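Side-chain contacts in methylmalonyl-CoA epimerase, mitochondrial (Homo sapiens, PDB 3RMU), which catalyses the interconversion of (R)- and (S)-methylmalonyl-CoA in mitochondrial propionyl-CoA metabolism, using a bound divalent metal, here cobalt: residues V44-V47 against T52-E55; L57-L62 against G68-N73. All coordinates share one frame; numbering follows the deposited sequence. Where two conformers were deposited one is given.

Contact 1: residues V44-V47 against T52-E55; sequences VVFV and TKME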
loop_
_atom_site.group_PDB
_atom_site.type_symbol
_atom_site.label_atom_id
_atom_site.label_comp_id
_atom_site.label_asym_id
_atom_site.label_seq_id
_atom_site.Cartn_x
_atom_site.Cartn_y
_atom_site.Cartn_z
ATOM N N VAL A 44 3.275 16.317 3.118
ATOM C CA VAL A 44 3.274 14.926 3.607
ATOM C C VAL A 44 3.060 14.854 5.118
ATOM O O VAL A 44 3.614 15.686 5.871
ATOM C CB VAL A 44 4.602 14.191 3.248
ATOM C CG1 VAL A 44 5.814 14.971 3.764
ATOM C CG2 VAL A 44 4.594 12.693 3.775
ATOM N N VAL A 45 2.290 13.867 5.570
ATOM C CA VAL A 45 2.365 13.458 6.982
ATOM C C VAL A 45 2.853 12.002 6.973
ATOM O O VAL A 45 2.402 11.162 6.189
ATOM C CB VAL A 45 0.998 13.606 7.734
ATOM C CG1 VAL A 45 0.887 12.698 8.979
ATOM C CG2 VAL A 45 0.654 15.071 8.102
ATOM N N PHE A 46 3.801 11.725 7.859
ATOM C CA PHE A 46 4.367 10.400 8.045
ATOM C C PHE A 46 3.654 9.694 9.184
ATOM O O PHE A 46 3.562 10.241 10.280
ATOM C CB PHE A 46 5.866 10.531 8.396
ATOM C CG PHE A 46 6.662 11.189 7.340
ATOM C CD1 PHE A 46 7.093 10.459 6.225
ATOM C CD2 PHE A 46 6.942 12.557 7.398
ATOM C CE1 PHE A 46 7.824 11.087 5.188
ATOM C CE2 PHE A 46 7.655 13.181 6.378
ATOM C CZ PHE A 46 8.091 12.439 5.256
ATOM N N VAL A 47 3.112 8.505 8.910
ATOM C CA VAL A 47 2.542 7.658 9.958
ATOM C C VAL A 47 3.558 6.559 10.228
ATOM O O VAL A 47 3.868 5.795 9.333
ATOM C CB VAL A 47 1.225 7.063 9.553
ATOM C CG1 VAL A 47 0.699 6.142 10.666
ATOM C CG2 VAL A 47 0.240 8.191 9.218
ATOM N N THR A 52 7.619 0.255 9.027
ATOM C CA THR A 52 7.562 1.038 7.810
ATOM C C THR A 52 6.719 2.283 8.104
ATOM O O THR A 52 6.182 2.444 9.228
ATOM C CB THR A 52 6.959 0.215 6.650
ATOM O OG1 THR A 52 7.194 0.893 5.410
ATOM C CG2 THR A 52 5.434 -0.047 6.855
ATOM N N LYS A 53 6.567 3.127 7.109
ATOM C CA LYS A 53 5.709 4.284 7.222
ATOM C C LYS A 53 4.684 4.383 6.137
ATOM O O LYS A 53 4.869 3.860 5.041
ATOM C CB LYS A 53 6.559 5.546 7.101
ATOM C CG LYS A 53 7.558 5.607 8.135
ATOM C CD LYS A 53 8.357 6.839 8.159
ATOM C CE LYS A 53 8.823 7.075 9.556
ATOM N NZ LYS A 53 10.281 7.142 9.538
ATOM N N MET A 54 3.597 5.066 6.478
ATOM C CA MET A 54 2.625 5.503 5.508
ATOM C C MET A 54 2.931 6.971 5.274
ATOM O O MET A 54 3.160 7.714 6.223
ATOM C CB MET A 54 1.190 5.357 6.024
ATOM C CG MET A 54 0.777 3.976 6.463
ATOM S SD MET A 54 -0.886 3.943 7.192
ATOM C CE MET A 54 -1.918 4.449 5.820
ATOM N N GLU A 55 2.943 7.396 4.023
ATOM C CA GLU A 55 3.148 8.819 3.709
ATOM C C GLU A 55 1.801 9.266 3.210
ATOM O O GLU A 55 1.342 8.819 2.148
ATOM C CB GLU A 55 4.212 9.055 2.660
ATOM C CG GLU A 55 5.633 8.618 3.165
ATOM C CD GLU A 55 6.799 9.120 2.322
ATOM O OE1 GLU A 55 6.562 9.847 1.325
ATOM O OE2 GLU A 55 7.957 8.769 2.702
#
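Phe-46 and Glu-55 stand side by side on one face of the hairpin, as a non-hydrogen-bonded antiparallel pair, and point the same way. The carboxylate meets the ring at its rim: OE2 of Glu-55 lies in the ring plane, 3.4 Å from CE1 of Phe-46, with the two planes 81° apart. CG2 of Val-44 sits over the centre of one face of the ring and also touches CB of Glu-55 at 3.8 Å. With CG1 of Val-44 between the backbone N and the carbonyl carbon (chi1 55°), CG2 is left anti to that N and comes under the ring. This end is close-packed. On the other face, Val-47 and Met-54 meet CB to CB at 3.9 Å, against Tyr-23 of helix 16-26; their backbones exchange two hydrogen bonds, the one from Val-47 N to Met-54 O being nearly straight (2.8 Å, 175°). Toward solvent the packing thins: Lys-53 is partly exposed and its CD comes no nearer than 4.3 Å to CD1 of Phe-46. The same OE2 of Glu-55 hydrogen-bonds NE2 of His-112, and the side chain reaches His-8, a cobalt ligand. With ring edge and His-112 both at OE2, the buried carboxylate is probably restrained in orientation beside the metal site.

Contact 2: residues L57-L62 against G68-N73; sequences LHPLGL and GFLQKN. Unlike the reference sequence in segment 57-62: Leu-62 (reference Arg).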
loop_
_atom_site.group_PDB
_atom_site.type_symbol
_atom_site.label_atom_id
_atom_site.label_comp_id
_atom_site.label_asym_id
_atom_site.label_seq_id
_atom_site.Cartn_x
_atom_site.Cartn_y
_atom_site.Cartn_z
ATOM N N LEU A 57 -0.365 12.122 1.586
ATOM C CA LEU A 57 0.096 13.133 0.643
ATOM C C LEU A 57 -1.088 13.963 0.219
ATOM O O LEU A 57 -2.154 13.406 -0.011
ATOM C CB LEU A 57 0.660 12.470 -0.616
ATOM C CG LEU A 57 1.905 11.590 -0.413
ATOM C CD1 LEU A 57 2.331 10.967 -1.768
ATOM C CD2 LEU A 57 3.018 12.409 0.199
ATOM N N HIS A 58 -0.865 15.269 0.119
ATOM C CA HIS A 58 -1.855 16.199 -0.443
ATOM C C HIS A 58 -1.154 17.210 -1.347
ATOM O O HIS A 58 -0.039 17.634 -1.040
ATOM C CB HIS A 58 -2.617 16.909 0.679
ATOM C CG HIS A 58 -3.759 17.732 0.183
ATOM N ND1 HIS A 58 -4.969 17.178 -0.179
ATOM C CD2 HIS A 58 -3.862 19.058 -0.054
ATOM C CE1 HIS A 58 -5.775 18.136 -0.601
ATOM N NE2 HIS A 58 -5.131 19.287 -0.525
ATOM N N PRO A 59 -1.782 17.588 -2.481
ATOM C CA PRO A 59 -1.181 18.546 -3.398
ATOM C C PRO A 59 -0.730 19.834 -2.743
ATOM O O PRO A 59 -1.409 20.372 -1.845
ATOM C CB PRO A 59 -2.317 18.863 -4.391
ATOM C CG PRO A 59 -3.163 17.637 -4.365
ATOM C CD PRO A 59 -3.108 17.154 -2.956
ATOM N N LEU A 60 0.393 20.329 -3.239
ATOM C CA LEU A 60 0.919 21.632 -2.860
ATOM C C LEU A 60 1.203 22.346 -4.176
ATOM O O LEU A 60 2.162 22.012 -4.893
ATOM C CB LEU A 60 2.155 21.464 -1.981
ATOM C CG LEU A 60 2.795 22.698 -1.362
ATOM C CD1 LEU A 60 1.866 23.363 -0.385
ATOM C CD2 LEU A 60 4.088 22.263 -0.668
ATOM N N GLY A 61 0.340 23.318 -4.489
ATOM C CA GLY A 61 0.321 24.031 -5.769
ATOM C C GLY A 61 -0.412 23.304 -6.890
ATOM O O GLY A 61 -0.875 22.175 -6.723
ATOM N N LEU A 62 -0.429 23.926 -8.066
ATOM C CA LEU A 62 -1.388 23.581 -9.125
ATOM C C LEU A 62 -1.051 22.382 -9.997
ATOM O O LEU A 62 -1.956 21.693 -10.476
ATOM C CB LEU A 62 -1.619 24.787 -10.037
ATOM C CG LEU A 62 -2.192 26.044 -9.383
ATOM C CD1 LEU A 62 -2.733 26.960 -10.467
ATOM C CD2 LEU A 62 -3.277 25.692 -8.357
ATOM N N GLY A 68 -3.999 14.928 -10.259
ATOM C CA GLY A 68 -4.825 14.160 -11.209
ATOM C C GLY A 68 -5.404 12.899 -10.584
ATOM O O GLY A 68 -6.542 12.526 -10.849
ATOM N N PHE A 69 -4.619 12.252 -9.727
ATOM C CA PHE A 69 -5.109 11.098 -8.979
ATOM C C PHE A 69 -6.318 11.474 -8.094
ATOM O O PHE A 69 -7.263 10.704 -7.972
ATOM C CB PHE A 69 -3.976 10.517 -8.150
ATOM C CG PHE A 69 -4.323 9.243 -7.453
ATOM C CD1 PHE A 69 -4.206 8.022 -8.102
ATOM C CD2 PHE A 69 -4.765 9.258 -6.154
ATOM C CE1 PHE A 69 -4.509 6.839 -7.450
ATOM C CE2 PHE A 69 -5.069 8.067 -5.490
ATOM C CZ PHE A 69 -4.937 6.863 -6.148
ATOM N N LEU A 70 -6.299 12.676 -7.525
ATOM C CA LEU A 70 -7.303 13.076 -6.540
ATOM C C LEU A 70 -8.583 13.536 -7.191
ATOM O O LEU A 70 -9.621 13.567 -6.546
ATOM C CB LEU A 70 -6.762 14.164 -5.616
ATOM C CG LEU A 70 -5.986 13.597 -4.423
ATOM C CD1 LEU A 70 -5.157 14.683 -3.730
ATOM C CD2 LEU A 70 -6.940 12.925 -3.431
ATOM N N GLN A 71 -8.503 13.880 -8.471
ATOM C CA GLN A 71 -9.685 14.084 -9.291
ATOM C C GLN A 71 -10.391 12.755 -9.623
ATOM O O GLN A 71 -11.626 12.697 -9.620
ATOM C CB GLN A 71 -9.319 14.844 -10.570
ATOM C CG GLN A 71 -8.872 16.286 -10.310
ATOM C CD GLN A 71 -8.348 16.994 -11.556
ATOM O OE1 GLN A 71 -8.711 16.655 -12.685
ATOM N NE2 GLN A 71 -7.491 17.993 -11.349
ATOM N N LYS A 72 -9.626 11.704 -9.920
ATOM C CA LYS A 72 -10.207 10.366 -10.178
ATOM C C LYS A 72 -10.732 9.688 -8.908
ATOM O O LYS A 72 -11.747 9.001 -8.950
ATOM C CB LYS A 72 -9.202 9.419 -10.872
ATOM C CG LYS A 72 -9.576 9.057 -12.316
ATOM C CD LYS A 72 -9.011 7.699 -12.735
ATOM C CE LYS A 72 -9.227 7.448 -14.229
ATOM N NZ LYS A 72 -8.460 6.270 -14.738
ATOM N N ASN A 73 -10.018 9.873 -7.798
ATOM C CA ASN A 73 -10.326 9.225 -6.522
ATOM C C ASN A 73 -10.580 10.304 -5.476
ATOM O O ASN A 73 -9.656 10.760 -4.799
ATOM C CB ASN A 73 -9.161 8.313 -6.104
ATOM C CG ASN A 73 -8.734 7.375 -7.222
ATOM O OD1 ASN A 73 -9.221 6.241 -7.323
ATOM N ND2 ASN A 73 -7.855 7.863 -8.099
#
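Leu-70 reaches from helix 67-72 to the end of strand 53-59, where it touches Pro-59 and, more lightly, His-58. Its CB points toward the strand end but has no close partner there. CG follows and forks. From that fork CD1 makes the contact: it comes within 3.3 Å of CD of Pro-59, tighter than usual for two carbons, and within 3.6 Å of CG of the same ring. The leucine thus crosses the proline at an angle, meeting the side of the ring next to its nitrogen. The same methyl lies obliquely to the His-58 imidazole, 4.3 Å from ND1. That nitrogen hydrogen-bonds the carbonyl oxygen of Val-13, while CD of Pro-59 rests over one face of the imidazole toward its rim. Pro-59 also packs on Ser-64 and Ile-66, from the loop leading into the helix.

Just past the helix, ND2 of Asn-73 donates back to O of Phe-69 at 2.9 Å, an oxygen that also accepts from the Asn-73 backbone N. The same ND2 lies over the centre of the Phe-69 ring, 3.4 Å above its plane. No hydrogen bond joins the two segments. They bury just 91 Å² between them, so their direct association is a small apolar touch, with the side-chain hydrogen bonds made elsewhere: Asn-73 back to Phe-69, His-58 to Val-13.

Strand 53-59 carries both contacts: contact 1 pairs its first part with strand 42-48 in a hairpin, and contact 2 sets its last residues against helix 67-72. Along the chain they follow in series, contact 1 closing before contact 2 opens, and their centres lie about 17 Å apart. They meet where CB of Val-44 packs on CD2 of Leu-57 at 3.9 Å, between neighbouring strands of the mixed sheet. All four segments lie within the VOC (glyoxalase-type) fold of this chain. Contact 1 is buried and borders the cobalt site, whereas contact 2 lies near the surface, with Leu-70 about 12 Å from His-80 between side chains; one strand therefore links the metal-site environment to the periphery.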